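Local coordinates for hypothetical protein PH0730 (Pyrococcus horikoshii, PDB 2P8T) that is of unknown function but combines a helix-turn-helix-like N-terminal domain with a second domain of helices packed on an antiparallel sheet, and may bind ATP as an aminoacyl-tRNA ligase-like protein, at residues A[17-22]-A[175-180]; A[23-28]-A[75-80]; A[83-88]-A[98-103]. All blocks are in the same frame, centred on the assembly; numbering follows the deposited sequence.

Interaction 1. Residues A[17-22]-A[175-180]; sequences VEDVLA and ALKSAI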
loop_
_atom_site.group_PDB
_atom_site.type_symbol
_atom_site.label_atom_id
_atom_site.label_comp_id
_atom_site.label_asym_id
_atom_site.label_seq_id
_atom_site.Cartn_x
_atom_site.Cartn_y
_atom_site.Cartn_z
ATOM N N VAL A 17 -11.393 0.505 4.106
ATOM C CA VAL A 17 -10.235 -0.022 4.848
ATOM C C VAL A 17 -8.922 0.372 4.141
ATOM O O VAL A 17 -7.909 0.626 4.796
ATOM C CB VAL A 17 -10.340 -1.560 5.101
ATOM C CG1 VAL A 17 -10.244 -2.341 3.795
ATOM C CG2 VAL A 17 -9.292 -2.045 6.088
ATOM N N GLU A 18 -8.960 0.483 2.811
ATOM C CA GLU A 18 -7.769 0.849 2.061
ATOM C C GLU A 18 -7.402 2.286 2.362
ATOM O O GLU A 18 -6.235 2.616 2.419
ATOM C CB GLU A 18 -7.958 0.641 0.547
ATOM C CG GLU A 18 -7.971 -0.827 0.125
ATOM C CD GLU A 18 -9.332 -1.478 0.206
ATOM O OE1 GLU A 18 -10.315 -0.769 0.523
ATOM O OE2 GLU A 18 -9.420 -2.701 -0.066
ATOM N N ASP A 19 -8.411 3.146 2.558
ATOM C CA ASP A 19 -8.154 4.521 2.964
ATOM C C ASP A 19 -7.558 4.570 4.377
ATOM O O ASP A 19 -6.659 5.358 4.633
ATOM C CB ASP A 19 -9.441 5.369 2.918
ATOM C CG ASP A 19 -10.031 5.485 1.521
ATOM O OD1 ASP A 19 -9.272 5.721 0.539
ATOM O OD2 ASP A 19 -11.269 5.355 1.410
ATOM N N VAL A 20 -8.070 3.748 5.290
ATOM C CA VAL A 20 -7.532 3.676 6.663
ATOM C C VAL A 20 -6.071 3.264 6.560
ATOM O O VAL A 20 -5.186 3.971 7.068
ATOM C CB VAL A 20 -8.296 2.674 7.557
ATOM C CG1 VAL A 20 -7.661 2.571 8.970
ATOM C CG2 VAL A 20 -9.800 3.033 7.646
ATOM N N LEU A 21 -5.811 2.164 5.851
ATOM C CA LEU A 21 -4.420 1.690 5.715
ATOM C C LEU A 21 -3.514 2.755 5.106
ATOM O O LEU A 21 -2.412 2.989 5.607
ATOM C CB LEU A 21 -4.336 0.374 4.935
ATOM C CG LEU A 21 -5.004 -0.858 5.560
ATOM C CD1 LEU A 21 -5.262 -1.951 4.538
ATOM C CD2 LEU A 21 -4.181 -1.367 6.731
ATOM N N ALA A 22 -3.990 3.429 4.050
ATOM C CA ALA A 22 -3.241 4.504 3.410
ATOM C C ALA A 22 -2.858 5.628 4.367
ATOM O O ALA A 22 -1.712 6.087 4.353
ATOM C CB ALA A 22 -3.994 5.065 2.194
ATOM N N ALA A 175 -2.598 4.878 -7.792
ATOM C CA ALA A 175 -1.561 3.828 -7.651
ATOM C C ALA A 175 -1.457 3.346 -6.198
ATOM O O ALA A 175 -1.350 2.145 -5.928
ATOM C CB ALA A 175 -0.184 4.333 -8.153
ATOM N N LEU A 176 -1.463 4.292 -5.264
ATOM C CA LEU A 176 -1.344 3.944 -3.850
ATOM C C LEU A 176 -2.534 3.117 -3.392
ATOM O O LEU A 176 -2.360 2.061 -2.774
ATOM C CB LEU A 176 -1.205 5.192 -2.971
ATOM C CG LEU A 176 -0.990 4.888 -1.474
ATOM C CD1 LEU A 176 0.157 3.910 -1.237
ATOM C CD2 LEU A 176 -0.766 6.189 -0.703
ATOM N N LYS A 177 -3.735 3.606 -3.696
ATOM C CA LYS A 177 -4.975 2.947 -3.282
ATOM C C LYS A 177 -5.090 1.534 -3.856
ATOM O O LYS A 177 -5.447 0.589 -3.140
ATOM C CB LYS A 177 -6.188 3.814 -3.691
ATOM C CG LYS A 177 -7.523 3.481 -2.976
ATOM C CD LYS A 177 -8.515 4.671 -3.063
ATOM C CE LYS A 177 -9.977 4.255 -2.824
ATOM N NZ LYS A 177 -10.215 3.762 -1.408
ATOM N N SER A 178 -4.773 1.384 -5.138
ATOM C CA SER A 178 -4.878 0.078 -5.780
ATOM C C SER A 178 -3.821 -0.897 -5.249
ATOM O O SER A 178 -4.115 -2.085 -5.053
ATOM C CB SER A 178 -4.794 0.196 -7.306
ATOM O OG SER A 178 -3.590 0.826 -7.741
ATOM N N ALA A 179 -2.605 -0.406 -5.009
ATOM C CA ALA A 179 -1.554 -1.275 -4.420
ATOM C C ALA A 179 -1.974 -1.756 -3.018
ATOM O O ALA A 179 -1.820 -2.937 -2.682
ATOM C CB ALA A 179 -0.207 -0.532 -4.376
ATOM N N ILE A 180 -2.520 -0.846 -2.210
ATOM C CA ILE A 180 -3.000 -1.205 -0.875
ATOM C C ILE A 180 -4.158 -2.203 -0.976
ATOM O O ILE A 180 -4.242 -3.141 -0.200
ATOM C CB ILE A 180 -3.342 0.047 -0.024
ATOM C CG1 ILE A 180 -2.054 0.817 0.270
ATOM C CG2 ILE A 180 -4.036 -0.371 1.311
ATOM C CD1 ILE A 180 -2.244 2.184 0.904
#

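Interaction 2. Residues A[23-28]-A[75-80]; sequences VIFLLK and EIRDKL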
loop_
_atom_site.group_PDB
_atom_site.type_symbol
_atom_site.label_atom_id
_atom_site.label_comp_id
_atom_site.label_asym_id
_atom_site.label_seq_id
_atom_site.Cartn_x
_atom_site.Cartn_y
_atom_site.Cartn_z
ATOM N N VAL A 23 -3.809 6.076 5.187
ATOM C CA VAL A 23 -3.531 7.165 6.131
ATOM C C VAL A 23 -2.413 6.764 7.101
ATOM O O VAL A 23 -1.502 7.539 7.360
ATOM C CB VAL A 23 -4.820 7.602 6.908
ATOM C CG1 VAL A 23 -4.464 8.401 8.155
ATOM C CG2 VAL A 23 -5.750 8.375 5.989
ATOM N N ILE A 24 -2.477 5.540 7.605
ATOM C CA ILE A 24 -1.477 5.028 8.533
ATOM C C ILE A 24 -0.103 4.917 7.866
ATOM O O ILE A 24 0.904 5.273 8.484
ATOM C CB ILE A 24 -1.915 3.683 9.164
ATOM C CG1 ILE A 24 -3.281 3.862 9.871
ATOM C CG2 ILE A 24 -0.860 3.148 10.146
ATOM C CD1 ILE A 24 -3.769 2.628 10.594
ATOM N N PHE A 25 -0.066 4.434 6.629
ATOM C CA PHE A 25 1.177 4.519 5.841
ATOM C C PHE A 25 1.674 5.963 5.689
ATOM O O PHE A 25 2.871 6.237 5.834
ATOM C CB PHE A 25 1.033 3.856 4.471
ATOM C CG PHE A 25 1.137 2.358 4.511
ATOM C CD1 PHE A 25 2.299 1.737 4.986
ATOM C CD2 PHE A 25 0.090 1.569 4.075
ATOM C CE1 PHE A 25 2.408 0.356 5.025
ATOM C CE2 PHE A 25 0.185 0.187 4.100
ATOM C CZ PHE A 25 1.350 -0.429 4.581
ATOM N N LEU A 26 0.761 6.887 5.395
ATOM C CA LEU A 26 1.148 8.281 5.126
ATOM C C LEU A 26 1.688 8.997 6.350
ATOM O O LEU A 26 2.629 9.790 6.244
ATOM C CB LEU A 26 -0.016 9.077 4.523
ATOM C CG LEU A 26 -0.374 8.798 3.062
ATOM C CD1 LEU A 26 -1.686 9.496 2.679
ATOM C CD2 LEU A 26 0.752 9.195 2.110
ATOM N N LEU A 27 1.101 8.704 7.508
ATOM C CA LEU A 27 1.439 9.392 8.757
ATOM C C LEU A 27 2.751 8.940 9.421
ATOM O O LEU A 27 2.906 9.024 10.643
ATOM C CB LEU A 27 0.246 9.341 9.734
ATOM C CG LEU A 27 -0.972 10.210 9.381
ATOM C CD1 LEU A 27 -2.082 10.060 10.415
ATOM C CD2 LEU A 27 -0.615 11.688 9.226
ATOM N N LYS A 28 3.702 8.463 8.619
ATOM C CA LYS A 28 5.071 8.244 9.102
ATOM C C LYS A 28 5.655 9.583 9.540
ATOM O O LYS A 28 6.540 9.642 10.414
ATOM C CB LYS A 28 5.945 7.604 8.020
ATOM C CG LYS A 28 6.094 8.430 6.745
ATOM C CD LYS A 28 6.570 7.579 5.568
ATOM C CE LYS A 28 7.993 7.054 5.755
ATOM N NZ LYS A 28 9.021 8.119 5.526
ATOM N N GLU A 75 2.122 1.563 17.210
ATOM C CA GLU A 75 2.160 0.117 17.395
ATOM C C GLU A 75 1.443 -0.531 16.210
ATOM O O GLU A 75 1.861 -1.572 15.706
ATOM C CB GLU A 75 1.489 -0.323 18.700
ATOM C CG GLU A 75 2.218 0.094 19.983
ATOM C CD GLU A 75 1.466 -0.309 21.239
ATOM O OE1 GLU A 75 0.210 -0.219 21.251
ATOM O OE2 GLU A 75 2.128 -0.705 22.227
ATOM N N ILE A 76 0.357 0.097 15.772
ATOM C CA ILE A 76 -0.362 -0.405 14.600
ATOM C C ILE A 76 0.494 -0.354 13.337
ATOM O O ILE A 76 0.580 -1.345 12.617
ATOM C CB ILE A 76 -1.706 0.324 14.389
ATOM C CG1 ILE A 76 -2.707 -0.141 15.446
ATOM C CG2 ILE A 76 -2.271 0.026 12.984
ATOM C CD1 ILE A 76 -3.957 0.781 15.580
ATOM N N ARG A 77 1.118 0.796 13.079
ATOM C CA ARG A 77 2.012 0.965 11.929
ATOM C C ARG A 77 3.186 -0.013 11.959
ATOM O O ARG A 77 3.578 -0.562 10.922
ATOM C CB ARG A 77 2.556 2.389 11.876
ATOM C CG ARG A 77 3.006 2.800 10.469
ATOM C CD ARG A 77 3.549 4.234 10.393
ATOM N NE ARG A 77 3.712 4.617 8.984
ATOM C CZ ARG A 77 4.727 4.209 8.213
ATOM N NH1 ARG A 77 5.683 3.452 8.725
ATOM N NH2 ARG A 77 4.797 4.563 6.939
ATOM N N ASP A 78 3.760 -0.217 13.143
ATOM C CA ASP A 78 4.879 -1.157 13.269
ATOM C C ASP A 78 4.451 -2.564 12.894
ATOM O O ASP A 78 5.167 -3.284 12.181
ATOM C CB ASP A 78 5.487 -1.122 14.678
ATOM C CG ASP A 78 6.229 0.164 14.964
ATOM O OD1 ASP A 78 6.489 0.953 14.029
ATOM O OD2 ASP A 78 6.572 0.389 16.145
ATOM N N LYS A 79 3.263 -2.943 13.351
ATOM C CA LYS A 79 2.651 -4.187 12.950
ATOM C C LYS A 79 2.437 -4.271 11.423
ATOM O O LYS A 79 2.667 -5.316 10.845
ATOM C CB LYS A 79 1.350 -4.408 13.711
ATOM C CG LYS A 79 1.566 -4.784 15.192
ATOM C CD LYS A 79 0.268 -4.704 16.012
ATOM C CE LYS A 79 0.563 -4.722 17.515
ATOM N NZ LYS A 79 1.295 -5.980 17.905
ATOM N N LEU A 80 2.017 -3.174 10.787
ATOM C CA LEU A 80 1.854 -3.166 9.321
ATOM C C LEU A 80 3.174 -3.363 8.599
ATOM O O LEU A 80 3.251 -4.118 7.620
ATOM C CB LEU A 80 1.197 -1.871 8.823
ATOM C CG LEU A 80 -0.307 -1.752 9.060
ATOM C CD1 LEU A 80 -0.796 -0.375 8.589
ATOM C CD2 LEU A 80 -1.067 -2.865 8.316
#

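Interaction 3. Residues A[83-88]-A[98-103]; sequences MFSEPI and IAIVVK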
loop_
_atom_site.group_PDB
_atom_site.type_symbol
_atom_site.label_atom_id
_atom_site.label_comp_id
_atom_site.label_asym_id
_atom_site.label_seq_id
_atom_site.Cartn_x
_atom_site.Cartn_y
_atom_site.Cartn_z
ATOM N N MET A 83 4.535 -6.839 8.004
ATOM C CA MET A 83 3.955 -7.669 6.945
ATOM C C MET A 83 4.074 -7.057 5.543
ATOM O O MET A 83 3.837 -7.738 4.539
ATOM C CB MET A 83 2.507 -8.106 7.283
ATOM C CG MET A 83 1.409 -7.027 7.432
ATOM S SD MET A 83 -0.189 -7.631 8.175
ATOM C CE MET A 83 0.292 -7.651 9.891
ATOM N N PHE A 84 4.435 -5.774 5.508
ATOM C CA PHE A 84 4.605 -4.987 4.281
ATOM C C PHE A 84 5.868 -4.148 4.355
ATOM O O PHE A 84 6.349 -3.807 5.439
ATOM C CB PHE A 84 3.431 -4.018 4.075
ATOM C CG PHE A 84 2.084 -4.675 4.101
ATOM C CD1 PHE A 84 1.749 -5.651 3.163
ATOM C CD2 PHE A 84 1.148 -4.312 5.066
ATOM C CE1 PHE A 84 0.511 -6.265 3.191
ATOM C CE2 PHE A 84 -0.098 -4.891 5.089
ATOM C CZ PHE A 84 -0.420 -5.885 4.155
ATOM N N SER A 85 6.406 -3.800 3.194
ATOM C CA SER A 85 7.474 -2.805 3.129
ATOM C C SER A 85 6.847 -1.423 3.173
ATOM O O SER A 85 5.634 -1.292 3.010
ATOM C CB SER A 85 8.276 -2.976 1.844
ATOM O OG SER A 85 7.454 -2.795 0.690
ATOM N N GLU A 86 7.650 -0.391 3.420
ATOM C CA GLU A 86 7.201 0.978 3.166
ATOM C C GLU A 86 6.809 1.119 1.681
ATOM O O GLU A 86 7.621 0.819 0.822
ATOM C CB GLU A 86 8.317 1.985 3.484
ATOM C CG GLU A 86 8.672 2.114 4.973
ATOM C CD GLU A 86 7.652 2.926 5.781
ATOM O OE1 GLU A 86 6.697 3.487 5.186
ATOM O OE2 GLU A 86 7.839 3.023 7.027
ATOM N N PRO A 87 5.572 1.583 1.375
ATOM C CA PRO A 87 5.220 1.811 -0.046
ATOM C C PRO A 87 6.178 2.808 -0.689
ATOM O O PRO A 87 6.531 3.812 -0.065
ATOM C CB PRO A 87 3.797 2.379 0.026
ATOM C CG PRO A 87 3.244 1.797 1.317
ATOM C CD PRO A 87 4.431 1.873 2.268
ATOM N N ILE A 88 6.628 2.517 -1.908
ATOM C CA ILE A 88 7.592 3.395 -2.567
ATOM C C ILE A 88 7.118 3.810 -3.952
ATOM O O ILE A 88 6.541 3.017 -4.678
ATOM C CB ILE A 88 9.024 2.783 -2.574
ATOM C CG1 ILE A 88 10.070 3.771 -3.116
ATOM C CG2 ILE A 88 9.059 1.478 -3.318
ATOM C CD1 ILE A 88 10.324 4.943 -2.227
ATOM N N ILE A 98 3.339 2.512 -7.544
ATOM C CA ILE A 98 3.675 2.228 -6.158
ATOM C C ILE A 98 4.074 0.747 -6.055
ATOM O O ILE A 98 3.430 -0.113 -6.645
ATOM C CB ILE A 98 2.460 2.525 -5.224
ATOM C CG1 ILE A 98 2.251 4.034 -5.065
ATOM C CG2 ILE A 98 2.612 1.828 -3.854
ATOM C CD1 ILE A 98 3.233 4.681 -4.069
ATOM N N ALA A 99 5.154 0.474 -5.334
ATOM C CA ALA A 99 5.563 -0.886 -5.067
ATOM C C ALA A 99 5.428 -1.135 -3.569
ATOM O O ALA A 99 5.813 -0.276 -2.750
ATOM C CB ALA A 99 7.016 -1.133 -5.529
ATOM N N ILE A 100 4.830 -2.276 -3.238
ATOM C CA ILE A 100 4.734 -2.757 -1.860
ATOM C C ILE A 100 5.158 -4.229 -1.803
ATOM O O ILE A 100 4.623 -5.080 -2.522
ATOM C CB ILE A 100 3.293 -2.597 -1.269
ATOM C CG1 ILE A 100 2.782 -1.157 -1.426
ATOM C CG2 ILE A 100 3.254 -3.077 0.192
ATOM C CD1 ILE A 100 1.322 -0.932 -0.935
ATOM N N VAL A 101 6.112 -4.529 -0.929
ATOM C CA VAL A 101 6.538 -5.902 -0.682
ATOM C C VAL A 101 5.580 -6.475 0.347
ATOM O O VAL A 101 5.311 -5.836 1.386
ATOM C CB VAL A 101 7.976 -5.975 -0.112
ATOM C CG1 VAL A 101 8.397 -7.428 0.199
ATOM C CG2 VAL A 101 8.964 -5.302 -1.039
ATOM N N VAL A 102 5.062 -7.662 0.057
ATOM C CA VAL A 102 4.233 -8.408 1.014
ATOM C C VAL A 102 5.065 -9.566 1.578
ATOM O O VAL A 102 5.511 -10.450 0.842
ATOM C CB VAL A 102 2.952 -8.965 0.363
ATOM C CG1 VAL A 102 2.106 -9.689 1.397
ATOM C CG2 VAL A 102 2.152 -7.841 -0.292
ATOM N N LYS A 103 5.263 -9.541 2.894
ATOM C CA LYS A 103 6.137 -10.474 3.570
ATOM C C LYS A 103 5.396 -11.745 3.877
ATOM O O LYS A 103 4.231 -11.702 4.254
ATOM C CB LYS A 103 6.714 -9.827 4.839
ATOM C CG LYS A 103 7.696 -8.717 4.495
ATOM C CD LYS A 103 7.676 -7.554 5.473
ATOM C CE LYS A 103 8.779 -6.569 5.118
ATOM N NZ LYS A 103 8.819 -5.351 5.977
HETATM O O HOH W 1 7.781 -1.004 -1.164
#

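Interaction 1. Residues A[17-22]-A[175-180]
Leu176, the first residue of 175-180 to touch helix 17-22, sends CD2 to within 4.5 Å of Ala22 CB, a loose apolar contact at the C-terminal end of the 17-22 segment. Lys177 follows with the polar part of the contact. Its CG stands anti to the backbone N (chi1 -163°) and the chain runs out nearly straight until it bends at chi4, which carries the ammonium across to Asp19. There NZ gives a 2.9 Å hydrogen bond to OD1 of Asp19, part of a salt bridge, and approaches from above the carboxylate plane, 46° out of it. The other oxygen, Asp19 OD2, takes the backbone N-H of Thr16; each carboxylate oxygen thus has its own partner. Glu18 CB lies alongside the same ammonium, but its carboxylate stays short of contact with it (Glu18 OE1 to Lys177 NZ 4.9 Å), and its OE2 is hydrogen-bonded to His181 ND1. Ile180, last in the segment, meets helix 17-22 with two separate branches. CG2, 3.7 Å from Leu21 CB, also rests against the CD1 methyl of that leucine and the CB and CG of Glu18. CD1, at the end of the other branch, meets Ala22 CB at 3.6 Å and lies equally near its CA; the small alanine lets the isoleucine come close to the backbone. The two helix segments approach to 9.4 Å between axes at 110°, a steep crossing of buried helices that packs the first helix of the helix-turn-helix-like N-terminal domain onto a long helix lying against the sheet of the DUF4443 region.

Interaction 2. Residues A[23-28]-A[75-80]
Phe25 O receives the shorter of two hydrogen bonds from Arg77, 2.8 Å from NH2. This bond is almost straight at 177°, lies in the guanidinium plane and arrives on a lone pair in the carbonyl plane. NE of the same arginine binds Ile24 O at 2.9 Å, more bent (136°) and tilted from both planes. One guanidinium therefore spans two successive carbonyls near the C-terminal end of helix 17-26, and the two bonds together limit its rotation. CG set anti to the backbone N (chi1 -157°) and a chain extended as far as NE bring the group over from helix 71-81. Lys28 lays its CB over one guanidinium face, 3.4 Å from NH2, while Glu86 pairs with the arginine and probably eases the nearness of the lysine and arginine charges.

Next to the polar end, Ile24 packs against three side chains of 75-80. Its CG2 packs on Leu80 CD1 at 3.9 Å and on the aliphatic CG of Arg77, and its CD1 reaches Ile76 CG2 at 3.8 Å, crossing that side chain at about a right angle. The Phe25 ring turns its edge to Arg77 NH2, with CZ loosely against Leu80 CB. An arginine gripping last-turn carbonyls, beside an apolar seam, here joins helix 17-26 of the helix-turn-helix-like region to helix 71-81, which follows the small two-stranded hairpin, an order consistent with a winged helix-turn-helix fold.

Interaction 3. Residues A[83-88]-A[98-103]
The loop that leads from helix 71-81 into edge strand 88-92 runs roughly antiparallel to strand 95-102, paired with it in two places whose registers differ by one. At its regular end Ile88 and Ala99 form a hydrogen-bonded antiparallel pair: Ile88 N binds Ala99 O and Ala99 N binds Ile88 O, each at 3.0 Å and in the carbonyl plane. Ile88 CG2 and Ala99 CB pack on the same face of the sheet.

Upstream, a serine stands in for a backbone carbonyl. Ser85 OG takes the N-H of Val101 at 2.7 Å, close to straight (167°), while Ser85 N gives its own proton to Val101 O at 2.9 Å. A chi1 of 61° sets the hydroxyl between the backbone N and the carbonyl carbon, where it can face the strand. That hydroxyl in turn donates to a water, 2.6 Å from Ser85 OG, which gives its protons to Glu86 O and Ala99 O. The water thus sits between the isolated Phe84–Val102 bridge and the start of strand 88-92, the outermost strand of the five-stranded antiparallel sheet.

Pro87 turns its ring to Ile98 and Ile100, its CB 4.0 Å from Ile100 CG1 and also beside Ile98 CG2. Phe84 and Val102 lie side by side and point the same way, CD1 touching Val102 CG2, while Val101 O sits at the ring edge and Met83 CG lies over one face, toward the rim. At the far end Lys103 N binds Met83 O at 2.8 Å, and the lysine chain, bent at chi2 and then extended, runs along Met83 and Phe84 until NZ stands above the carbonyl plane of Phe84 O, 3.0 Å from it. The same ammonium also reaches Leu81 O and Asp157.

Helix 17-26 supplies one side of both interaction 1 and interaction 2, and all three contact centres lie about 12 Å from one another. Ile180 CD1 of interaction 1 packs 4.0 Å from Phe25 CD2 of interaction 2, and Leu21 CD2 meets Leu80 CD2 at 3.8 Å. Interactions 2 and 3 are joined by the salt bridge from Arg77 NH1 to Glu86 OE2, 2.8 Å, and by Phe25 CD1 against Pro87 CD at 3.5 Å. Helix 172-187 then closes the triangle, Ala179 CB resting 3.7 Å from Ile98 CG2. Along the chain, interactions 2 and 3 follow one another inside the loop closed by interaction 1.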